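Local coordinates for LPG0439 HIT-related domain-containing protein (Legionella pneumophila subsp. pneumophila, PDB 5L0L), which is of unknown function but carries a HIT-related domain, here cut from a longer, probably membrane-anchored protein, and may resemble the nucleotide-binding HIT proteins in fold, at residues 23-28 against 38-43; 44-49 against 146-151; 91-96 against 184-189; 140-145 against 180-185. All blocks are in the same frame, centred on the assembly; numbering follows the deposited sequence.

Contact 1 (23-28 against 38-43)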
loop_
_atom_site.group_PDB
_atom_site.type_symbol
_atom_site.label_atom_id
_atom_site.label_comp_id
_atom_site.label_asym_id
_atom_site.label_seq_id
_atom_site.Cartn_x
_atom_site.Cartn_y
_atom_site.Cartn_z
ATOM N N GLY A 23 13.655 -19.798 -4.302
ATOM C CA GLY A 23 13.984 -20.301 -2.970
ATOM C C GLY A 23 13.693 -19.303 -1.878
ATOM O O GLY A 23 14.416 -19.249 -0.865
ATOM N N THR A 24 12.670 -18.464 -2.075
ATOM C CA THR A 24 12.390 -17.402 -1.103
ATOM C C THR A 24 10.973 -17.438 -0.524
ATOM O O THR A 24 10.563 -16.504 0.146
ATOM C CB THR A 24 12.659 -15.997 -1.688
ATOM O OG1 THR A 24 11.707 -15.673 -2.699
ATOM C CG2 THR A 24 14.052 -15.921 -2.272
ATOM N N SER A 25 10.262 -18.542 -0.721
ATOM C CA SER A 25 8.885 -18.596 -0.256
ATOM C C SER A 25 8.772 -18.745 1.279
ATOM O O SER A 25 9.412 -19.626 1.890
ATOM C CB SER A 25 8.127 -19.710 -0.999
ATOM O OG SER A 25 6.782 -19.724 -0.559
ATOM N N ILE A 26 7.935 -17.904 1.872
ATOM C CA ILE A 26 7.598 -17.942 3.280
ATOM C C ILE A 26 6.331 -18.775 3.499
ATOM O O ILE A 26 6.319 -19.655 4.363
ATOM C CB ILE A 26 7.404 -16.532 3.859
ATOM C CG1 ILE A 26 8.720 -15.738 3.751
ATOM C CG2 ILE A 26 6.865 -16.570 5.298
ATOM C CD1 ILE A 26 8.550 -14.225 3.844
ATOM N N ALA A 27 5.275 -18.474 2.753
ATOM C CA ALA A 27 3.954 -19.115 3.008
ATOM C C ALA A 27 2.995 -18.955 1.866
ATOM O O ALA A 27 3.164 -18.083 1.012
ATOM C CB ALA A 27 3.313 -18.562 4.290
ATOM N N VAL A 28 1.955 -19.804 1.877
ATOM C CA VAL A 28 0.762 -19.583 1.099
ATOM C C VAL A 28 -0.391 -19.330 2.076
ATOM O O VAL A 28 -0.529 -20.015 3.101
ATOM C CB VAL A 28 0.466 -20.759 0.138
ATOM C CG1 VAL A 28 -0.885 -20.609 -0.532
ATOM C CG2 VAL A 28 1.558 -20.865 -0.932
ATOM N N SER A 38 0.548 -15.936 -2.284
ATOM C CA SER A 38 1.895 -16.287 -1.857
ATOM C C SER A 38 2.572 -15.105 -1.181
ATOM O O SER A 38 2.314 -13.959 -1.532
ATOM C CB SER A 38 2.769 -16.748 -3.023
ATOM O OG SER A 38 2.987 -15.727 -3.944
ATOM N N VAL A 39 3.368 -15.398 -0.172
ATOM C CA VAL A 39 4.214 -14.445 0.500
ATOM C C VAL A 39 5.647 -14.943 0.350
ATOM O O VAL A 39 5.979 -16.037 0.827
ATOM C CB VAL A 39 3.842 -14.309 1.984
ATOM C CG1 VAL A 39 4.799 -13.357 2.674
ATOM C CG2 VAL A 39 2.358 -13.887 2.131
ATOM N N ILE A 40 6.509 -14.162 -0.314
ATOM C CA ILE A 40 7.904 -14.552 -0.527
ATOM C C ILE A 40 8.826 -13.383 -0.194
ATOM O O ILE A 40 8.422 -12.218 -0.296
ATOM C CB ILE A 40 8.172 -15.061 -1.990
ATOM C CG1 ILE A 40 8.219 -13.906 -2.991
ATOM C CG2 ILE A 40 7.109 -16.079 -2.426
ATOM C CD1 ILE A 40 8.591 -14.332 -4.395
ATOM N N LEU A 41 10.063 -13.667 0.204
ATOM C CA LEU A 41 11.064 -12.599 0.249
ATOM C C LEU A 41 11.414 -12.222 -1.198
ATOM O O LEU A 41 11.469 -13.086 -2.090
ATOM C CB LEU A 41 12.321 -12.992 1.027
ATOM C CG LEU A 41 12.173 -13.021 2.532
ATOM C CD1 LEU A 41 13.369 -13.761 3.122
ATOM C CD2 LEU A 41 12.088 -11.610 3.124
ATOM N N ASN A 42 11.611 -10.934 -1.427
ATOM C CA ASN A 42 11.954 -10.453 -2.758
ATOM C C ASN A 42 13.303 -11.046 -3.191
ATOM O O ASN A 42 14.306 -10.799 -2.519
ATOM C CB ASN A 42 11.990 -8.929 -2.775
ATOM C CG ASN A 42 12.108 -8.378 -4.178
ATOM O OD1 ASN A 42 13.021 -8.760 -4.926
ATOM N ND2 ASN A 42 11.215 -7.477 -4.548
ATOM N N PRO A 43 13.337 -11.826 -4.288
ATOM C CA PRO A 43 14.594 -12.504 -4.634
ATOM C C PRO A 43 15.702 -11.587 -5.117
ATOM O O PRO A 43 16.857 -12.008 -5.079
ATOM C CB PRO A 43 14.220 -13.465 -5.777
ATOM C CG PRO A 43 12.815 -13.182 -6.128
ATOM C CD PRO A 43 12.194 -12.269 -5.123
#

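Contact 2 (44-49 against 146-151)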
loop_
_atom_site.group_PDB
_atom_site.type_symbol
_atom_site.label_atom_id
_atom_site.label_comp_id
_atom_site.label_asym_id
_atom_site.label_seq_id
_atom_site.Cartn_x
_atom_site.Cartn_y
_atom_site.Cartn_z
ATOM N N THR A 44 15.365 -10.372 -5.534
ATOM C CA THR A 44 16.370 -9.452 -6.097
ATOM C C THR A 44 16.744 -8.252 -5.243
ATOM O O THR A 44 17.654 -7.526 -5.621
ATOM C CB THR A 44 15.935 -8.959 -7.488
ATOM O OG1 THR A 44 14.732 -8.193 -7.393
ATOM C CG2 THR A 44 15.717 -10.123 -8.397
ATOM N N ASP A 45 16.098 -8.062 -4.092
ATOM C CA ASP A 45 16.375 -6.923 -3.254
ATOM C C ASP A 45 16.101 -7.290 -1.793
ATOM O O ASP A 45 14.954 -7.484 -1.407
ATOM C CB ASP A 45 15.494 -5.739 -3.684
ATOM C CG ASP A 45 15.897 -4.430 -3.010
ATOM O OD1 ASP A 45 16.983 -4.344 -2.373
ATOM O OD2 ASP A 45 15.114 -3.463 -3.140
ATOM N N CYS A 46 17.177 -7.353 -0.999
ATOM C CA CYS A 46 17.094 -7.686 0.419
ATOM C C CYS A 46 16.870 -6.501 1.311
ATOM O O CYS A 46 16.593 -6.680 2.503
ATOM C CB CYS A 46 18.366 -8.417 0.887
ATOM S SG CYS A 46 19.891 -7.468 0.861
ATOM N N ARG A 47 16.958 -5.279 0.768
ATOM C CA ARG A 47 16.795 -4.089 1.609
ATOM C C ARG A 47 15.423 -4.075 2.299
ATOM O O ARG A 47 14.389 -4.374 1.672
ATOM C CB ARG A 47 16.937 -2.806 0.811
ATOM C CG ARG A 47 18.308 -2.646 0.145
ATOM C CD ARG A 47 18.369 -1.405 -0.708
ATOM N NE ARG A 47 17.321 -1.455 -1.727
ATOM C CZ ARG A 47 16.625 -0.416 -2.182
ATOM N NH1 ARG A 47 16.877 0.822 -1.781
ATOM N NH2 ARG A 47 15.690 -0.622 -3.074
ATOM N N GLY A 48 15.428 -3.713 3.576
ATOM C CA GLY A 48 14.220 -3.639 4.375
ATOM C C GLY A 48 13.508 -4.982 4.592
ATOM O O GLY A 48 12.345 -4.996 4.989
ATOM N N TYR A 49 14.208 -6.082 4.350
ATOM C CA TYR A 49 13.615 -7.419 4.327
ATOM C C TYR A 49 12.353 -7.443 3.449
ATOM O O TYR A 49 11.324 -7.959 3.859
ATOM C CB TYR A 49 13.303 -7.911 5.766
ATOM C CG TYR A 49 14.390 -7.770 6.818
ATOM C CD1 TYR A 49 15.756 -7.830 6.496
ATOM C CD2 TYR A 49 14.057 -7.587 8.141
ATOM C CE1 TYR A 49 16.725 -7.704 7.477
ATOM C CE2 TYR A 49 15.017 -7.514 9.140
ATOM C CZ TYR A 49 16.345 -7.560 8.815
ATOM O OH TYR A 49 17.288 -7.430 9.778
ATOM N N PRO A 146 21.725 -7.205 8.291
ATOM C CA PRO A 146 21.419 -5.782 8.473
ATOM C C PRO A 146 20.143 -5.446 7.697
ATOM O O PRO A 146 19.915 -6.003 6.623
ATOM C CB PRO A 146 22.610 -5.051 7.825
ATOM C CG PRO A 146 23.609 -6.095 7.554
ATOM C CD PRO A 146 22.994 -7.433 7.588
ATOM N N LEU A 147 19.341 -4.568 8.256
ATOM C CA LEU A 147 18.107 -4.168 7.613
ATOM C C LEU A 147 18.343 -3.580 6.221
ATOM O O LEU A 147 17.680 -3.966 5.264
ATOM C CB LEU A 147 17.365 -3.155 8.496
ATOM C CG LEU A 147 15.991 -2.692 7.946
ATOM C CD1 LEU A 147 14.999 -3.850 7.960
ATOM C CD2 LEU A 147 15.475 -1.496 8.754
ATOM N N ARG A 148 19.317 -2.669 6.131
ATOM C CA ARG A 148 19.612 -1.911 4.925
ATOM C C ARG A 148 18.442 -1.003 4.539
ATOM O O ARG A 148 17.458 -0.882 5.283
ATOM C CB ARG A 148 20.030 -2.840 3.764
ATOM C CG ARG A 148 21.220 -3.728 4.120
ATOM C CD ARG A 148 21.268 -4.848 3.104
ATOM N NE ARG A 148 22.444 -5.653 3.258
ATOM C CZ ARG A 148 22.505 -6.899 3.730
ATOM N NH1 ARG A 148 21.447 -7.583 4.144
ATOM N NH2 ARG A 148 23.703 -7.446 3.814
ATOM N N GLY A 149 18.545 -0.327 3.403
ATOM C CA GLY A 149 17.558 0.674 3.019
ATOM C C GLY A 149 17.967 2.037 3.573
ATOM O O GLY A 149 18.932 2.146 4.339
ATOM N N PRO A 150 17.300 3.108 3.123
ATOM C CA PRO A 150 17.641 4.447 3.577
ATOM C C PRO A 150 17.208 4.698 5.009
ATOM O O PRO A 150 16.273 4.053 5.524
ATOM C CB PRO A 150 16.934 5.373 2.562
ATOM C CG PRO A 150 15.939 4.539 1.878
ATOM C CD PRO A 150 16.271 3.100 2.079
ATOM N N GLU A 151 17.855 5.664 5.655
ATOM C CA GLU A 151 17.446 6.036 7.012
ATOM C C GLU A 151 15.984 6.511 7.075
ATOM O O GLU A 151 15.533 7.132 6.132
ATOM C CB GLU A 151 18.332 7.162 7.552
ATOM C CG GLU A 151 19.690 6.662 7.939
ATOM C CD GLU A 151 20.646 7.781 8.300
ATOM O OE1 GLU A 151 20.240 8.948 8.343
ATOM O OE2 GLU A 151 21.804 7.433 8.553
HETATM O O HOH W 1 18.695 -6.892 4.318
#

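Contact 3 (91-96 against 184-189)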
loop_
_atom_site.group_PDB
_atom_site.type_symbol
_atom_site.label_atom_id
_atom_site.label_comp_id
_atom_site.label_asym_id
_atom_site.label_seq_id
_atom_site.Cartn_x
_atom_site.Cartn_y
_atom_site.Cartn_z
ATOM N N GLU A 91 6.088 -5.652 12.680
ATOM C CA GLU A 91 5.892 -5.061 14.014
ATOM C C GLU A 91 6.626 -5.884 15.085
ATOM O O GLU A 91 7.337 -5.313 15.915
ATOM C CB GLU A 91 4.387 -4.963 14.353
ATOM C CG GLU A 91 4.059 -4.155 15.601
ATOM C CD GLU A 91 4.060 -2.643 15.376
ATOM O OE1 GLU A 91 4.383 -1.932 16.376
ATOM O OE2 GLU A 91 3.700 -2.154 14.245
ATOM N N LYS A 92 6.489 -7.206 15.046
ATOM C CA LYS A 92 7.162 -8.092 16.015
ATOM C C LYS A 92 8.687 -8.149 15.889
ATOM O O LYS A 92 9.372 -8.647 16.779
ATOM C CB LYS A 92 6.662 -9.508 15.844
ATOM C CG LYS A 92 5.302 -9.768 16.423
ATOM C CD LYS A 92 4.827 -11.091 15.889
ATOM C CE LYS A 92 5.506 -12.245 16.596
ATOM N NZ LYS A 92 4.994 -13.501 16.060
ATOM N N LEU A 93 9.196 -7.745 14.738
ATOM C CA LEU A 93 10.634 -7.533 14.526
ATOM C C LEU A 93 11.144 -6.167 14.983
ATOM O O LEU A 93 12.354 -5.959 15.022
ATOM C CB LEU A 93 11.005 -7.765 13.061
ATOM C CG LEU A 93 10.862 -9.185 12.553
ATOM C CD1 LEU A 93 10.911 -9.208 11.040
ATOM C CD2 LEU A 93 11.953 -10.087 13.174
ATOM N N GLY A 94 10.246 -5.265 15.378
ATOM C CA GLY A 94 10.604 -3.946 15.850
ATOM C C GLY A 94 10.747 -2.916 14.756
ATOM O O GLY A 94 11.381 -1.858 14.971
ATOM N N LEU A 95 10.145 -3.193 13.595
ATOM C CA LEU A 95 10.285 -2.319 12.422
ATOM C C LEU A 95 9.050 -1.476 12.171
ATOM O O LEU A 95 7.920 -1.885 12.499
ATOM C CB LEU A 95 10.547 -3.183 11.195
ATOM C CG LEU A 95 11.833 -4.025 11.312
ATOM C CD1 LEU A 95 11.897 -5.090 10.243
ATOM C CD2 LEU A 95 13.035 -3.103 11.243
ATOM N N ILE A 96 9.258 -0.328 11.526
ATOM C CA ILE A 96 8.153 0.471 10.986
ATOM C C ILE A 96 7.720 -0.241 9.702
ATOM O O ILE A 96 8.565 -0.571 8.883
ATOM C CB ILE A 96 8.641 1.875 10.609
ATOM C CG1 ILE A 96 8.983 2.666 11.854
ATOM C CG2 ILE A 96 7.600 2.594 9.730
ATOM C CD1 ILE A 96 9.815 3.906 11.537
ATOM N N ALA A 184 13.917 -18.082 7.629
ATOM C CA ALA A 184 13.593 -18.860 8.831
ATOM C C ALA A 184 12.898 -17.985 9.875
ATOM O O ALA A 184 11.926 -18.432 10.502
ATOM C CB ALA A 184 14.870 -19.494 9.399
HETATM N N MSE A 185 13.365 -16.746 10.072
HETATM C CA MSE A 185 12.755 -15.883 11.089
HETATM C C MSE A 185 11.391 -15.391 10.673
HETATM O O MSE A 185 10.495 -15.301 11.514
HETATM C CB MSE A 185 13.689 -14.739 11.473
HETATM C CG MSE A 185 13.245 -13.969 12.702
HETATM SE SE MSE A 185 13.104 -15.098 14.313
HETATM C CE MSE A 185 14.913 -15.223 14.822
ATOM N N PHE A 186 11.210 -15.052 9.386
ATOM C CA PHE A 186 9.869 -14.670 8.911
ATOM C C PHE A 186 8.874 -15.816 9.125
ATOM O O PHE A 186 7.766 -15.588 9.615
ATOM C CB PHE A 186 9.871 -14.215 7.463
ATOM C CG PHE A 186 10.045 -12.721 7.303
ATOM C CD1 PHE A 186 11.264 -12.127 7.564
ATOM C CD2 PHE A 186 8.989 -11.911 6.908
ATOM C CE1 PHE A 186 11.442 -10.750 7.439
ATOM C CE2 PHE A 186 9.165 -10.528 6.762
ATOM C CZ PHE A 186 10.394 -9.952 7.023
ATOM N N LYS A 187 9.290 -17.038 8.788
ATOM C CA LYS A 187 8.413 -18.208 8.995
ATOM C C LYS A 187 8.042 -18.398 10.470
ATOM O O LYS A 187 6.880 -18.587 10.800
ATOM C CB LYS A 187 9.059 -19.481 8.459
ATOM C CG LYS A 187 9.125 -19.552 6.958
ATOM C CD LYS A 187 9.893 -20.763 6.504
ATOM C CE LYS A 187 10.080 -20.798 4.993
ATOM N NZ LYS A 187 10.894 -21.965 4.561
ATOM N N LEU A 188 9.029 -18.311 11.345
ATOM C CA LEU A 188 8.797 -18.472 12.764
ATOM C C LEU A 188 7.888 -17.388 13.331
ATOM O O LEU A 188 6.937 -17.697 14.062
ATOM C CB LEU A 188 10.109 -18.555 13.543
ATOM C CG LEU A 188 9.946 -18.749 15.057
ATOM C CD1 LEU A 188 9.172 -20.014 15.367
ATOM C CD2 LEU A 188 11.313 -18.771 15.733
ATOM N N LYS A 189 8.159 -16.122 12.997
ATOM C CA LYS A 189 7.346 -15.042 13.532
ATOM C C LYS A 189 5.901 -15.156 13.015
ATOM O O LYS A 189 4.964 -14.914 13.757
ATOM C CB LYS A 189 7.941 -13.661 13.215
ATOM C CG LYS A 189 9.257 -13.352 13.924
ATOM C CD LYS A 189 9.159 -13.448 15.415
ATOM C CE LYS A 189 10.398 -12.971 16.173
ATOM N NZ LYS A 189 10.202 -13.471 17.572
#

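Contact 4 (140-145 against 180-185)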
loop_
_atom_site.group_PDB
_atom_site.type_symbol
_atom_site.label_atom_id
_atom_site.label_comp_id
_atom_site.label_asym_id
_atom_site.label_seq_id
_atom_site.Cartn_x
_atom_site.Cartn_y
_atom_site.Cartn_z
ATOM N N GLU A 140 21.063 -5.291 12.822
ATOM C CA GLU A 140 20.650 -6.652 12.427
ATOM C C GLU A 140 19.438 -7.064 13.247
ATOM O O GLU A 140 19.562 -7.780 14.247
ATOM C CB GLU A 140 21.845 -7.623 12.534
ATOM C CG GLU A 140 23.005 -7.132 11.629
ATOM C CD GLU A 140 24.125 -8.158 11.433
ATOM O OE1 GLU A 140 24.281 -9.060 12.273
ATOM O OE2 GLU A 140 24.859 -8.030 10.418
ATOM N N TYR A 141 18.266 -6.618 12.801
ATOM C CA TYR A 141 16.996 -6.937 13.466
ATOM C C TYR A 141 16.770 -8.456 13.460
ATOM O O TYR A 141 16.185 -9.020 14.409
ATOM C CB TYR A 141 15.816 -6.183 12.838
ATOM C CG TYR A 141 15.837 -4.697 13.073
ATOM C CD1 TYR A 141 16.496 -3.837 12.201
ATOM C CD2 TYR A 141 15.174 -4.133 14.160
ATOM C CE1 TYR A 141 16.504 -2.460 12.413
ATOM C CE2 TYR A 141 15.200 -2.753 14.391
ATOM C CZ TYR A 141 15.863 -1.923 13.521
ATOM O OH TYR A 141 15.871 -0.567 13.760
ATOM N N ILE A 142 17.245 -9.111 12.410
ATOM C CA ILE A 142 17.410 -10.562 12.364
ATOM C C ILE A 142 18.918 -10.795 12.402
ATOM O O ILE A 142 19.645 -10.196 11.608
ATOM C CB ILE A 142 16.784 -11.111 11.091
ATOM C CG1 ILE A 142 15.265 -10.881 11.125
ATOM C CG2 ILE A 142 17.123 -12.564 10.909
ATOM C CD1 ILE A 142 14.560 -11.180 9.820
ATOM N N ALA A 143 19.389 -11.604 13.367
ATOM C CA ALA A 143 20.830 -11.796 13.568
ATOM C C ALA A 143 21.556 -12.184 12.279
ATOM O O ALA A 143 21.146 -13.099 11.552
ATOM C CB ALA A 143 21.119 -12.804 14.696
ATOM N N GLY A 144 22.600 -11.421 11.967
ATOM C CA GLY A 144 23.443 -11.643 10.781
ATOM C C GLY A 144 22.923 -10.918 9.541
ATOM O O GLY A 144 23.551 -10.982 8.477
ATOM N N VAL A 145 21.788 -10.214 9.648
ATOM C CA VAL A 145 21.188 -9.605 8.445
ATOM C C VAL A 145 20.869 -8.129 8.742
ATOM O O VAL A 145 19.847 -7.823 9.341
ATOM C CB VAL A 145 19.905 -10.336 7.999
ATOM C CG1 VAL A 145 19.488 -9.847 6.608
ATOM C CG2 VAL A 145 20.031 -11.863 8.042
ATOM N N LYS A 180 18.713 -17.317 3.958
ATOM C CA LYS A 180 18.236 -18.451 4.766
ATOM C C LYS A 180 17.833 -18.016 6.191
ATOM O O LYS A 180 16.803 -18.447 6.697
ATOM C CB LYS A 180 19.284 -19.557 4.811
ATOM C CG LYS A 180 19.419 -20.299 3.504
ATOM C CD LYS A 180 20.362 -21.506 3.732
ATOM C CE LYS A 180 21.477 -21.695 2.742
ATOM N NZ LYS A 180 21.210 -22.803 1.779
ATOM N N ALA A 181 18.640 -17.168 6.823
ATOM C CA ALA A 181 18.349 -16.676 8.180
ATOM C C ALA A 181 17.051 -15.841 8.200
ATOM O O ALA A 181 16.229 -15.982 9.077
ATOM C CB ALA A 181 19.513 -15.842 8.699
ATOM N N CYS A 182 16.939 -14.927 7.251
ATOM C CA CYS A 182 15.781 -14.017 7.180
ATOM C C CYS A 182 14.487 -14.812 6.992
ATOM O O CYS A 182 13.478 -14.612 7.669
ATOM C CB CYS A 182 15.952 -13.062 6.036
ATOM S SG CYS A 182 14.813 -11.673 6.085
ATOM N N LEU A 183 14.552 -15.763 6.053
ATOM C CA LEU A 183 13.433 -16.677 5.728
ATOM C C LEU A 183 12.970 -17.445 6.949
ATOM O O LEU A 183 11.787 -17.441 7.292
ATOM C CB LEU A 183 13.856 -17.693 4.665
ATOM C CG LEU A 183 13.858 -17.352 3.180
ATOM C CD1 LEU A 183 14.483 -18.457 2.353
ATOM C CD2 LEU A 183 12.451 -17.109 2.661
ATOM N N ALA A 184 13.917 -18.082 7.629
ATOM C CA ALA A 184 13.593 -18.860 8.831
ATOM C C ALA A 184 12.898 -17.985 9.875
ATOM O O ALA A 184 11.926 -18.432 10.502
ATOM C CB ALA A 184 14.870 -19.494 9.399
HETATM N N MSE A 185 13.365 -16.746 10.072
HETATM C CA MSE A 185 12.755 -15.883 11.089
HETATM C C MSE A 185 11.391 -15.391 10.673
HETATM O O MSE A 185 10.495 -15.301 11.514
HETATM C CB MSE A 185 13.689 -14.739 11.473
HETATM C CG MSE A 185 13.245 -13.969 12.702
HETATM SE SE MSE A 185 13.104 -15.098 14.313
HETATM C CE MSE A 185 14.913 -15.223 14.822
#

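Contact 1 (23-28 against 38-43)
Thr24 turns its hydroxyl onto the neighbouring strand: OG1 donates to Leu41 O at 2.7 Å, lying in the plane of that carbonyl. With chi1 at 69°, OG1 sits between the backbone N and the carbonyl carbon, while CG2 stands beside the N and faces Pro43. The same residue is held through its backbone, Leu41 N donating to Thr24 O at 2.9 Å. Ile40 crosses Thr24 at a slant, its CB 3.7 Å from Thr24 OG1, and its CG2 branch leans on CA and CB of Ser25. On the face with Val39 and Leu41, Ile26 carries the apolar contact: CD1 reaches 4.0 Å from Val39 CG1 and is equally near Leu41 CG. Residues 25-31 and 35-41 form an antiparallel beta hairpin, the short axes here running at 170°, and a classic beta bulge interrupts it. Ile26 and Ala27 both face Val39, whose carbonyl O accepts from Ile26 N at 2.9 Å and from Ala27 N at 3.2 Å, both donors in the carbonyl plane. Val39 N returns a bond to Ala27 O. Phe186 and Leu183 of helix 176-194 pack on Ile26 and Leu41 respectively, and helix 73-92 meets Val39 through Val82 and Met86.

Contact 2 (44-49 against 146-151)
Gly48 N donates to Leu147 O at 2.8 Å, the one direct hydrogen bond between loops 44-49 and 146-151; the donor lies 30° out of the carbonyl plane. A water bridges Cys46 O and Pro146 O and accepts from Arg148 NH1, which it meets at the edge of the guanidinium.

The apolar contact centres on Tyr49. Leu147 CD1 stands 3.8 Å from the centroid of the Tyr49 ring and only 11° off its normal, a CH-pi contact over one face. Leu147 CG lies anti to the backbone N (chi1 -177°), a torsion that helps carry CD1 over the ring and against Gly48 CA. The aliphatic part of Arg47 passes obliquely over Arg148, CG to CB 4.0 Å.

A sulfur approaches a charged group as well: Cys46 SG lies oblique to the Arg148 guanidinium, 3.6 Å from NH1.

Charge pairing orders the first loop from within. Arg47 grips Asp45 side-on: NE donates to OD1 at 3.0 Å on its syn lone pair, and NH2 to OD2 at 2.9 Å. Asp45 OD1 also accepts from Arg47 N, from above the carboxylate plane, which makes an Asx turn. Arg47 NH2 bonds Asp157 O too, and Arg148 forms a salt bridge with Glu178.

Loop 44-49 connects strands 35-41 and 51-58, whereas 146-151 belongs to the long link from strand 128-134 to helix 176-194; Tyr49 packs on Cys182 and Phe186 of that helix, and its hydroxyl bonds Val145 O and Ile142 N.

Contact 3 (91-96 against 184-189)
The end of helix 73-92 meets the flank of helix 176-194 here, just where a Schellman motif at Gly94 (phi 87°) turns the chain toward strand 96-101. Gly94 N bonds back to Glu91 O at 3.0 Å. Leu93, directly before the turn, sends its two methyls to different partners: CD1 lies 4.0 Å from Phe186 CE1, and CD2 lies 4.1 Å from CG of the selenomethionine Met185. Leu93 crosses Phe186 at about a right angle but Met185 at a slant. Phe186 is also fixed by an edge-to-face stack with Tyr90. Beside this patch Lys92 stretches across to the second helix, where its NZ, in one of two conformers, donates to Lys189 O at 2.7 Å, 15° from the carbonyl plane; for the other copy the bond is doubtful. A bend at chi3 (77°) steers the chain end there. Lys92 CE rests 4.0 Å from Lys189 CD. In this conformer NZ of Lys92 and NZ of Lys189 stay 5.4 Å apart, and Glu192 makes long, weak ion pairs with both. That carboxylate probably offsets part of the like charge, with the carbonyl the nearer partner of the Lys92 ammonium.

Contact 4 (140-145 against 180-185)
Ile142 packs against Cys182 and Met185 of helix 176-194, its CB directed toward the helix. From CB the side chain forks. The CG2 branch, anti to the backbone N, comes 4.0 Å from Ala181 O and 4.1 Å from Met185 CB. The other branch starts with CG1, 4.0 Å from CG of the selenomethionine Met185; with chi1 at -65° it stands beside the backbone N. At the tip, CD1 touches Met185 CB at 4.0 Å and, in one of the two conformers of Cys182, also meets SG of that residue. The Ile142 and Met185 side chains slide past each other in opposite directions. Ile142 stands at the start of a type II beta turn that runs to Val145, closed by Val145 N bonding Ile142 O at 2.9 Å, with Gly144 in its third position at phi 89°. Glu140 OE1 adds a weak hydrogen bond from Gly144 N. The turn thus sets a second residue against the helix: Val145 CG2 packs 4.1 Å from Ala181 CB, one helical turn before Met185. No hydrogen bond joins the two segments. Cys182 also touches Leu41 of strand 35-41 and Trp174, and Val145 reaches along the helix to Glu178.

In the fold
Contacts 3 and 4 share Ala184 and Met185 on helix 176-194, their centres about 9 Å apart, with Phe186 CE1 3.9 Å from Ile142 CD1. Tyr49 connects contact 2 to both: its hydroxyl joins it to the turn of contact 4, and its CB lies 3.8 Å from Phe186 CZ of contact 3. Contact 1 lies on the sheet beneath this helix, where Ile26 CD1 is 3.9 Å from Phe186 CB. Centres of contacts 1 and 2 are about 16 Å apart. All four belong to the HIT-related part of the protein; with no ligand or catalytic residue identified, none can be tied to an active site.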